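Long-range contacts in cytidine deaminase (Burkholderia pseudomallei, PDB 3DMO), which catalyses the zinc-dependent hydrolytic deamination of cytidine and 2'-deoxycytidine to uridine and 2'-deoxyuridine, probably to salvage them for UMP synthesis: residues Arg22-Ala27 with Val45-Asn50; Ala27-Phe32 with Glu52-Gly57; Cys61-Ala66 with Ile93-Ala98. All blocks are in the same frame, centred on the assembly; numbering follows the deposited sequence.

Contact 1: Arg22-Ala27 with Val45-Asn50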
loop_
_atom_site.group_PDB
_atom_site.type_symbol
_atom_site.label_atom_id
_atom_site.label_comp_id
_atom_site.label_asym_id
_atom_site.label_seq_id
_atom_site.Cartn_x
_atom_site.Cartn_y
_atom_site.Cartn_z
ATOM N N ARG A 22 -9.232 15.731 12.033
ATOM C CA ARG A 22 -8.934 14.580 12.884
ATOM C C ARG A 22 -10.181 13.989 13.525
ATOM O O ARG A 22 -10.281 12.776 13.666
ATOM C CB ARG A 22 -7.903 14.966 13.958
ATOM C CG ARG A 22 -7.564 13.856 14.943
ATOM C CD ARG A 22 -6.417 14.251 15.871
ATOM N NE ARG A 22 -6.260 13.285 16.961
ATOM C CZ ARG A 22 -6.930 13.323 18.112
ATOM N NH1 ARG A 22 -7.803 14.291 18.352
ATOM N NH2 ARG A 22 -6.724 12.389 19.035
ATOM N N GLU A 23 -11.136 14.846 13.888
ATOM C CA GLU A 23 -12.369 14.393 14.543
ATOM C C GLU A 23 -13.201 13.432 13.689
ATOM O O GLU A 23 -13.999 12.656 14.213
ATOM C CB GLU A 23 -13.225 15.593 14.966
ATOM C CG GLU A 23 -12.626 16.412 16.108
ATOM C CD GLU A 23 -12.454 15.593 17.378
ATOM O OE1 GLU A 23 -11.292 15.346 17.781
ATOM O OE2 GLU A 23 -13.481 15.180 17.967
ATOM N N LYS A 24 -12.993 13.480 12.376
ATOM C CA LYS A 24 -13.751 12.667 11.431
ATOM C C LYS A 24 -13.067 11.350 11.057
ATOM O O LYS A 24 -13.589 10.597 10.243
ATOM C CB LYS A 24 -14.070 13.496 10.182
ATOM C CG LYS A 24 -14.998 14.679 10.507
ATOM C CD LYS A 24 -15.271 15.590 9.321
ATOM C CE LYS A 24 -14.155 16.626 9.118
ATOM N NZ LYS A 24 -14.288 17.332 7.789
ATOM N N ALA A 25 -11.919 11.072 11.671
ATOM C CA ALA A 25 -11.167 9.847 11.390
ATOM C C ALA A 25 -12.010 8.584 11.569
ATOM O O ALA A 25 -12.907 8.527 12.414
ATOM C CB ALA A 25 -9.931 9.772 12.259
ATOM N N TYR A 26 -11.730 7.590 10.739
ATOM C CA TYR A 26 -12.287 6.259 10.911
ATOM C C TYR A 26 -11.120 5.355 11.285
ATOM O O TYR A 26 -10.400 4.855 10.415
ATOM C CB TYR A 26 -12.997 5.786 9.632
ATOM C CG TYR A 26 -13.529 4.368 9.694
ATOM C CD1 TYR A 26 -14.612 4.036 10.513
ATOM C CD2 TYR A 26 -12.944 3.358 8.925
ATOM C CE1 TYR A 26 -15.094 2.715 10.563
ATOM C CE2 TYR A 26 -13.417 2.050 8.963
ATOM C CZ TYR A 26 -14.483 1.735 9.784
ATOM O OH TYR A 26 -14.933 0.434 9.806
ATOM N N ALA A 27 -10.915 5.190 12.591
ATOM C CA ALA A 27 -9.798 4.396 13.109
ATOM C C ALA A 27 -10.218 3.442 14.245
ATOM O O ALA A 27 -9.663 3.514 15.344
ATOM C CB ALA A 27 -8.651 5.317 13.562
ATOM N N VAL A 45 -8.964 25.009 1.425
ATOM C CA VAL A 45 -8.502 24.080 2.451
ATOM C C VAL A 45 -9.173 22.718 2.278
ATOM O O VAL A 45 -10.384 22.639 2.064
ATOM C CB VAL A 45 -8.742 24.649 3.870
ATOM C CG1 VAL A 45 -8.381 23.628 4.948
ATOM C CG2 VAL A 45 -7.927 25.910 4.059
ATOM N N PHE A 46 -8.368 21.659 2.331
ATOM C CA PHE A 46 -8.876 20.295 2.271
ATOM C C PHE A 46 -8.533 19.541 3.552
ATOM O O PHE A 46 -7.373 19.532 3.971
ATOM C CB PHE A 46 -8.302 19.560 1.052
ATOM C CG PHE A 46 -8.849 20.057 -0.253
ATOM C CD1 PHE A 46 -9.970 19.452 -0.826
ATOM C CD2 PHE A 46 -8.274 21.146 -0.893
ATOM C CE1 PHE A 46 -10.495 19.918 -2.030
ATOM C CE2 PHE A 46 -8.796 21.616 -2.092
ATOM C CZ PHE A 46 -9.908 20.992 -2.657
ATOM N N HIS A 47 -9.550 18.929 4.159
ATOM C CA HIS A 47 -9.384 18.073 5.333
ATOM C C HIS A 47 -8.979 16.667 4.903
ATOM O O HIS A 47 -9.445 16.157 3.883
ATOM C CB HIS A 47 -10.702 17.944 6.095
ATOM C CG HIS A 47 -11.051 19.131 6.932
ATOM N ND1 HIS A 47 -10.263 20.260 6.997
ATOM C CD2 HIS A 47 -12.123 19.374 7.721
ATOM C CE1 HIS A 47 -10.830 21.143 7.802
ATOM N NE2 HIS A 47 -11.961 20.630 8.251
ATOM N N GLY A 48 -8.140 16.036 5.712
ATOM C CA GLY A 48 -7.853 14.624 5.569
ATOM C C GLY A 48 -7.843 13.977 6.938
ATOM O O GLY A 48 -7.525 14.619 7.942
ATOM N N CYS A 49 -8.216 12.707 6.983
ATOM C CA CYS A 49 -8.126 11.928 8.204
ATOM C C CYS A 49 -7.719 10.514 7.820
ATOM O O CYS A 49 -7.846 10.120 6.646
ATOM C CB CYS A 49 -9.470 11.943 8.945
ATOM S SG CYS A 49 -10.838 11.267 7.983
ATOM N N ASN A 50 -7.212 9.752 8.784
ATOM C CA ASN A 50 -6.924 8.352 8.505
ATOM C C ASN A 50 -8.219 7.551 8.348
ATOM O O ASN A 50 -9.248 7.884 8.950
ATOM C CB ASN A 50 -5.936 7.725 9.506
ATOM C CG ASN A 50 -6.364 7.870 10.959
ATOM O OD1 ASN A 50 -6.967 8.870 11.349
ATOM N ND2 ASN A 50 -6.004 6.881 11.777
#
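Y26 and N50 are joined by the one hydrogen bond between these segments. Y26 N donates to N50 O at 3.1 Å, with an N-H...O angle of 156°. Y26 O pairs with the backbone of E52, so segment 22-27 runs beside the chain that leaves strand 45-49. The touching parts, 24-27 and 47-50, point nearly the same way, 13° apart.

Around this bond the packing is close. The CB of C49 lies 3.6 Å from A25 CA, and its SG sits 3.6 Å from K24 O. A25 CB comes to 3.2 Å from N50 OD1, and A27 CB to 3.6 Å from N50 ND2, so the two alanine methyls meet the two ends of the N50 amide. With chi1 at 55°, N50 CG stands between its backbone N and carbonyl carbon, which brings the amide up against these methyls. It is held from strand 34-40 and the loop before it: OD1 accepts from V34 N and ND2 donates to F32 O.

Back along the strand, K24 reaches H47. The two side chains cross at about a right angle, and NZ arrives in the ring plane, at the edge, 3.0 Å from H47 CD2. A bend at chi3 turns the lysine end toward the histidine. NZ has its polar partner elsewhere, A72 O of the second subunit.

A type I turn, R22 to A25, begins on the last residue of helix 11-22, closed by A25 N to R22 O at 3.1 Å. R76 of the second subunit bonds to the carbonyls of K24 and A25.

N50 is a predicted substrate-binding residue, and its ND2 also bonds a diol, probably from the crystallisation liquor. Two protein bonds on the amide fix its flip, consistent with a pre-set ND2 donor facing the pocket.

Contact 2: Ala27-Phe32 with Glu52-Gly57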
loop_
_atom_site.group_PDB
_atom_site.type_symbol
_atom_site.label_atom_id
_atom_site.label_comp_id
_atom_site.label_asym_id
_atom_site.label_seq_id
_atom_site.Cartn_x
_atom_site.Cartn_y
_atom_site.Cartn_z
ATOM N N ALA A 27 -10.915 5.190 12.591
ATOM C CA ALA A 27 -9.798 4.396 13.109
ATOM C C ALA A 27 -10.218 3.442 14.245
ATOM O O ALA A 27 -9.663 3.514 15.344
ATOM C CB ALA A 27 -8.651 5.317 13.562
ATOM N N PRO A 28 -11.168 2.522 13.976
ATOM C CA PRO A 28 -11.610 1.636 15.054
ATOM C C PRO A 28 -10.605 0.528 15.372
ATOM O O PRO A 28 -10.773 -0.181 16.366
ATOM C CB PRO A 28 -12.898 1.032 14.493
ATOM C CG PRO A 28 -12.662 0.981 13.032
ATOM C CD PRO A 28 -11.862 2.217 12.707
ATOM N N TYR A 29 -9.568 0.379 14.549
ATOM C CA TYR A 29 -8.580 -0.679 14.769
ATOM C C TYR A 29 -7.407 -0.208 15.622
ATOM O O TYR A 29 -7.072 -0.853 16.614
ATOM C CB TYR A 29 -8.117 -1.301 13.439
ATOM C CG TYR A 29 -9.293 -1.789 12.622
ATOM C CD1 TYR A 29 -9.821 -1.006 11.603
ATOM C CD2 TYR A 29 -9.920 -3.003 12.917
ATOM C CE1 TYR A 29 -10.920 -1.424 10.871
ATOM C CE2 TYR A 29 -11.027 -3.431 12.195
ATOM C CZ TYR A 29 -11.526 -2.631 11.178
ATOM O OH TYR A 29 -12.622 -3.037 10.452
ATOM N N SER A 30 -6.791 0.912 15.244
ATOM C CA SER A 30 -5.700 1.498 16.032
ATOM C C SER A 30 -6.217 2.341 17.193
ATOM O O SER A 30 -5.525 2.504 18.207
ATOM C CB SER A 30 -4.793 2.361 15.150
ATOM O OG SER A 30 -5.459 3.539 14.722
ATOM N N ASN A 31 -7.424 2.877 17.031
ATOM C CA ASN A 31 -7.948 3.928 17.911
ATOM C C ASN A 31 -7.022 5.149 17.981
ATOM O O ASN A 31 -6.990 5.871 18.979
ATOM C CB ASN A 31 -8.262 3.380 19.315
ATOM C CG ASN A 31 -9.484 2.494 19.326
ATOM O OD1 ASN A 31 -10.567 2.903 18.902
ATOM N ND2 ASN A 31 -9.318 1.266 19.801
ATOM N N PHE A 32 -6.273 5.369 16.907
ATOM C CA PHE A 32 -5.318 6.458 16.831
ATOM C C PHE A 32 -5.755 7.379 15.699
ATOM O O PHE A 32 -5.519 7.087 14.530
ATOM C CB PHE A 32 -3.918 5.898 16.571
ATOM C CG PHE A 32 -2.822 6.931 16.628
ATOM C CD1 PHE A 32 -2.311 7.364 17.854
ATOM C CD2 PHE A 32 -2.283 7.458 15.454
ATOM C CE1 PHE A 32 -1.287 8.312 17.907
ATOM C CE2 PHE A 32 -1.256 8.408 15.497
ATOM C CZ PHE A 32 -0.759 8.834 16.725
ATOM N N GLU A 52 -9.253 3.559 8.212
ATOM C CA GLU A 52 -8.733 2.219 8.427
ATOM C C GLU A 52 -9.582 1.129 7.767
ATOM O O GLU A 52 -10.693 1.382 7.290
ATOM C CB GLU A 52 -8.519 1.957 9.927
ATOM C CG GLU A 52 -7.495 2.918 10.513
ATOM C CD GLU A 52 -7.039 2.591 11.925
ATOM O OE1 GLU A 52 -5.947 3.071 12.298
ATOM O OE2 GLU A 52 -7.763 1.891 12.665
ATOM N N ASN A 53 -9.015 -0.077 7.713
ATOM C CA ASN A 53 -9.672 -1.243 7.131
ATOM C C ASN A 53 -9.280 -2.461 7.953
ATOM O O ASN A 53 -8.200 -2.475 8.541
ATOM C CB ASN A 53 -9.222 -1.420 5.679
ATOM C CG ASN A 53 -10.085 -2.395 4.917
ATOM O OD1 ASN A 53 -9.854 -3.610 4.961
ATOM N ND2 ASN A 53 -11.078 -1.878 4.197
ATOM N N ALA A 54 -10.160 -3.464 8.012
ATOM C CA ALA A 54 -9.903 -4.681 8.794
ATOM C C ALA A 54 -8.643 -5.382 8.301
ATOM O O ALA A 54 -7.931 -6.013 9.083
ATOM C CB ALA A 54 -11.107 -5.625 8.750
ATOM N N SER A 55 -8.391 -5.271 7.002
ATOM C CA SER A 55 -7.112 -5.667 6.439
ATOM C C SER A 55 -6.218 -4.439 6.495
ATOM O O SER A 55 -6.363 -3.520 5.690
ATOM C CB SER A 55 -7.273 -6.161 5.004
ATOM O OG SER A 55 -6.007 -6.429 4.432
ATOM N N TYR A 56 -5.296 -4.435 7.458
ATOM C CA TYR A 56 -4.508 -3.243 7.803
ATOM C C TYR A 56 -3.769 -2.611 6.623
ATOM O O TYR A 56 -3.593 -1.397 6.573
ATOM C CB TYR A 56 -3.499 -3.560 8.910
ATOM C CG TYR A 56 -4.068 -3.741 10.295
ATOM C CD1 TYR A 56 -3.216 -3.850 11.390
ATOM C CD2 TYR A 56 -5.454 -3.797 10.523
ATOM C CE1 TYR A 56 -3.716 -4.026 12.681
ATOM C CE2 TYR A 56 -5.968 -3.964 11.814
ATOM C CZ TYR A 56 -5.092 -4.078 12.887
ATOM O OH TYR A 56 -5.571 -4.253 14.170
ATOM N N GLY A 57 -3.321 -3.432 5.678
ATOM C CA GLY A 57 -2.594 -2.914 4.525
ATOM C C GLY A 57 -3.384 -1.954 3.651
ATOM O O GLY A 57 -2.805 -1.269 2.811
HETATM O O HOH W 1 -4.625 -2.418 16.037
#
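The predicted substrate-binding run of cytidine deaminase, N50 to Y56, meets the loop 27-32 here, and the carboxylate of E52 is the main link. S30 N donates to the syn lone pair of E52 OE2 at 2.9 Å, nearly straight (168°). Y29 N gives the same oxygen a more bent bond of 3.0 Å and 136°, nearly in line with its C-O bond. S30 OG donates to E52 OE1 at 2.5 Å, from the syn side and 22° out of the carboxylate plane. S30 OG also accepts from F32 N in an ST turn. Three donors thus fix the rotation of the carboxylate. The E52 chain is extended beyond CG, which carries its acid group across to the loop. OE1 also bonds a diol, probably from the crystallisation liquor, which may mark the pocket.

The side chains of Y29 and E52 pass alongside each other, pointing opposite ways, with E52 CB at the ring edge. Over one face of the Y29 ring come N53 O and A54 CA, the latter a CH-pi contact 4.0 Å from the ring centroid. Y29 CB packs on Y56 CE2 at 3.8 Å. One water links Y29 O to Y56 OH, 2.8 Å from the latter. The site is built between subunits: Y29 OH and A54 N both bond E105 of the second subunit, and Y56 stacks on Y56 of the third.

Contact 3: Cys61-Ala66 with Ile93-Ala98. With ZN (zinc ion), chain E.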
loop_
_atom_site.group_PDB
_atom_site.type_symbol
_atom_site.label_atom_id
_atom_site.label_comp_id
_atom_site.label_asym_id
_atom_site.label_seq_id
_atom_site.Cartn_x
_atom_site.Cartn_y
_atom_site.Cartn_z
ATOM N N CYS A 61 -3.662 7.071 5.328
ATOM C CA CYS A 61 -3.292 8.132 6.256
ATOM C C CYS A 61 -3.973 9.457 5.942
ATOM O O CYS A 61 -4.342 9.721 4.790
ATOM C CB CYS A 61 -1.789 8.349 6.200
ATOM S SG CYS A 61 -0.816 6.982 6.832
ATOM N N ALA A 62 -4.110 10.293 6.979
ATOM C CA ALA A 62 -4.670 11.642 6.876
ATOM C C ALA A 62 -4.041 12.525 5.793
ATOM O O ALA A 62 -4.756 13.141 5.000
ATOM C CB ALA A 62 -4.592 12.348 8.238
ATOM N N GLU A 63 -2.707 12.568 5.757
ATOM C CA GLU A 63 -1.968 13.392 4.800
ATOM C C GLU A 63 -2.378 13.001 3.378
ATOM O O GLU A 63 -2.664 13.862 2.535
ATOM C CB GLU A 63 -0.449 13.189 4.953
ATOM C CG GLU A 63 0.143 13.511 6.337
ATOM C CD GLU A 63 0.188 12.306 7.288
ATOM O OE1 GLU A 63 -0.851 11.659 7.515
ATOM O OE2 GLU A 63 1.277 12.006 7.823
ATOM N N ARG A 64 -2.406 11.693 3.119
ATOM C CA ARG A 64 -2.746 11.192 1.794
ATOM C C ARG A 64 -4.216 11.399 1.443
ATOM O O ARG A 64 -4.521 11.748 0.307
ATOM C CB ARG A 64 -2.315 9.736 1.619
ATOM C CG ARG A 64 -0.808 9.604 1.423
ATOM C CD ARG A 64 -0.411 8.155 1.236
ATOM N NE ARG A 64 -0.343 7.453 2.513
ATOM C CZ ARG A 64 -0.342 6.131 2.649
ATOM N NH1 ARG A 64 -0.393 5.333 1.580
ATOM N NH2 ARG A 64 -0.275 5.597 3.861
ATOM N N THR A 65 -5.108 11.226 2.420
ATOM C CA THR A 65 -6.533 11.526 2.243
ATOM C C THR A 65 -6.749 12.984 1.804
ATOM O O THR A 65 -7.480 13.239 0.845
ATOM C CB THR A 65 -7.338 11.238 3.528
ATOM O OG1 THR A 65 -7.314 9.830 3.796
ATOM C CG2 THR A 65 -8.797 11.688 3.375
ATOM N N ALA A 66 -6.102 13.924 2.495
ATOM C CA ALA A 66 -6.180 15.348 2.135
ATOM C C ALA A 66 -5.678 15.624 0.716
ATOM O O ALA A 66 -6.346 16.297 -0.062
ATOM C CB ALA A 66 -5.422 16.210 3.147
ATOM N N ILE A 93 3.633 15.291 15.546
ATOM C CA ILE A 93 3.459 14.014 14.859
ATOM C C ILE A 93 4.411 13.900 13.664
ATOM O O ILE A 93 4.622 14.867 12.932
ATOM C CB ILE A 93 1.959 13.751 14.482
ATOM C CG1 ILE A 93 1.760 12.282 14.071
ATOM C CG2 ILE A 93 1.449 14.764 13.430
ATOM C CD1 ILE A 93 0.311 11.873 13.985
ATOM N N ALA A 94 5.009 12.721 13.497
ATOM C CA ALA A 94 5.914 12.440 12.391
ATOM C C ALA A 94 5.148 11.729 11.272
ATOM O O ALA A 94 4.589 10.653 11.490
ATOM C CB ALA A 94 7.038 11.585 12.877
ATOM N N PRO A 95 5.092 12.340 10.073
ATOM C CA PRO A 95 4.497 11.627 8.942
ATOM C C PRO A 95 5.225 10.327 8.640
ATOM O O PRO A 95 6.462 10.283 8.703
ATOM C CB PRO A 95 4.686 12.611 7.778
ATOM C CG PRO A 95 4.723 13.961 8.447
ATOM C CD PRO A 95 5.532 13.696 9.686
ATOM N N CYS A 96 4.469 9.285 8.306
ATOM C CA CYS A 96 5.099 8.037 7.890
ATOM C C CYS A 96 5.782 8.195 6.534
ATOM O O CYS A 96 5.519 9.150 5.785
ATOM C CB CYS A 96 4.078 6.884 7.861
ATOM S SG CYS A 96 3.032 6.810 6.381
ATOM N N GLY A 97 6.662 7.247 6.232
ATOM C CA GLY A 97 7.444 7.259 4.987
ATOM C C GLY A 97 6.617 7.236 3.699
ATOM O O GLY A 97 6.971 7.884 2.707
ATOM N N ALA A 98 5.533 6.464 3.703
ATOM C CA ALA A 98 4.590 6.444 2.577
ATOM C C ALA A 98 4.003 7.839 2.325
ATOM O O ALA A 98 3.991 8.325 1.186
ATOM C CB ALA A 98 3.487 5.431 2.818
HETATM ZN ZN ZN E . 1.290 8.126 6.721
HETATM O O HOH W 2 1.560 9.365 8.445
#
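C61 and C96 meet through the zinc ion, to which their SG atoms bind at 2.4 and 2.2 Å. C99 is the third cysteine ligand, and water 2, 2.1 Å from the zinc, is the fourth ligand. C96 has chi1 at 81°, which turns SG toward the metal.

Hydrogen bonds order this shell. Water 2 donates to E63 OE2 at 2.7 Å and accepts from C96 N. R64 NH2 donates to C61 SG at 3.3 Å, nearly in the guanidinium plane, which would probably temper the thiolate charge. E63 is the predicted proton donor, and its bond to the metal-bound water fits that role.

This is the zinc site of the cytidine deaminase fold. C61 and C96 are the N-cap residues of helices 62-72 and 97-107, so both helices begin beside the metal.

Packing supplies the rest. A bend at chi2 (91°) brings E63 OE2 to 3.4 Å from P95 CA. The two side chains cross at about a right angle. A98 CB sits over the centre of one face of the R64 guanidinium, 3.9 Å from R64 CZ. L58 of the second subunit packs on both R64 and A98.

In the fold
Residues of all three contacts probably line or lie near the catalytic pocket. Contact 3 holds the zinc. Contacts 1 and 2 share A27 and supply predicted substrate-binding residues from the run N50-Y56. Their centres lie 14 Å apart, and they join by Y26 O with E52 N at 2.8 Å and N50 ND2 with F32 O at 2.8 Å. Contact 1 reaches contact 3, 11 Å away between centres, through C49 O with T65 OG1 at 2.9 Å and packing of A62 on C49. The N50 side chain is about 8 Å from the zinc. Contacts 2 and 3 touch only lightly, F32 CE2 to I93 CD1 at 4.1 Å. All three also meet the second subunit.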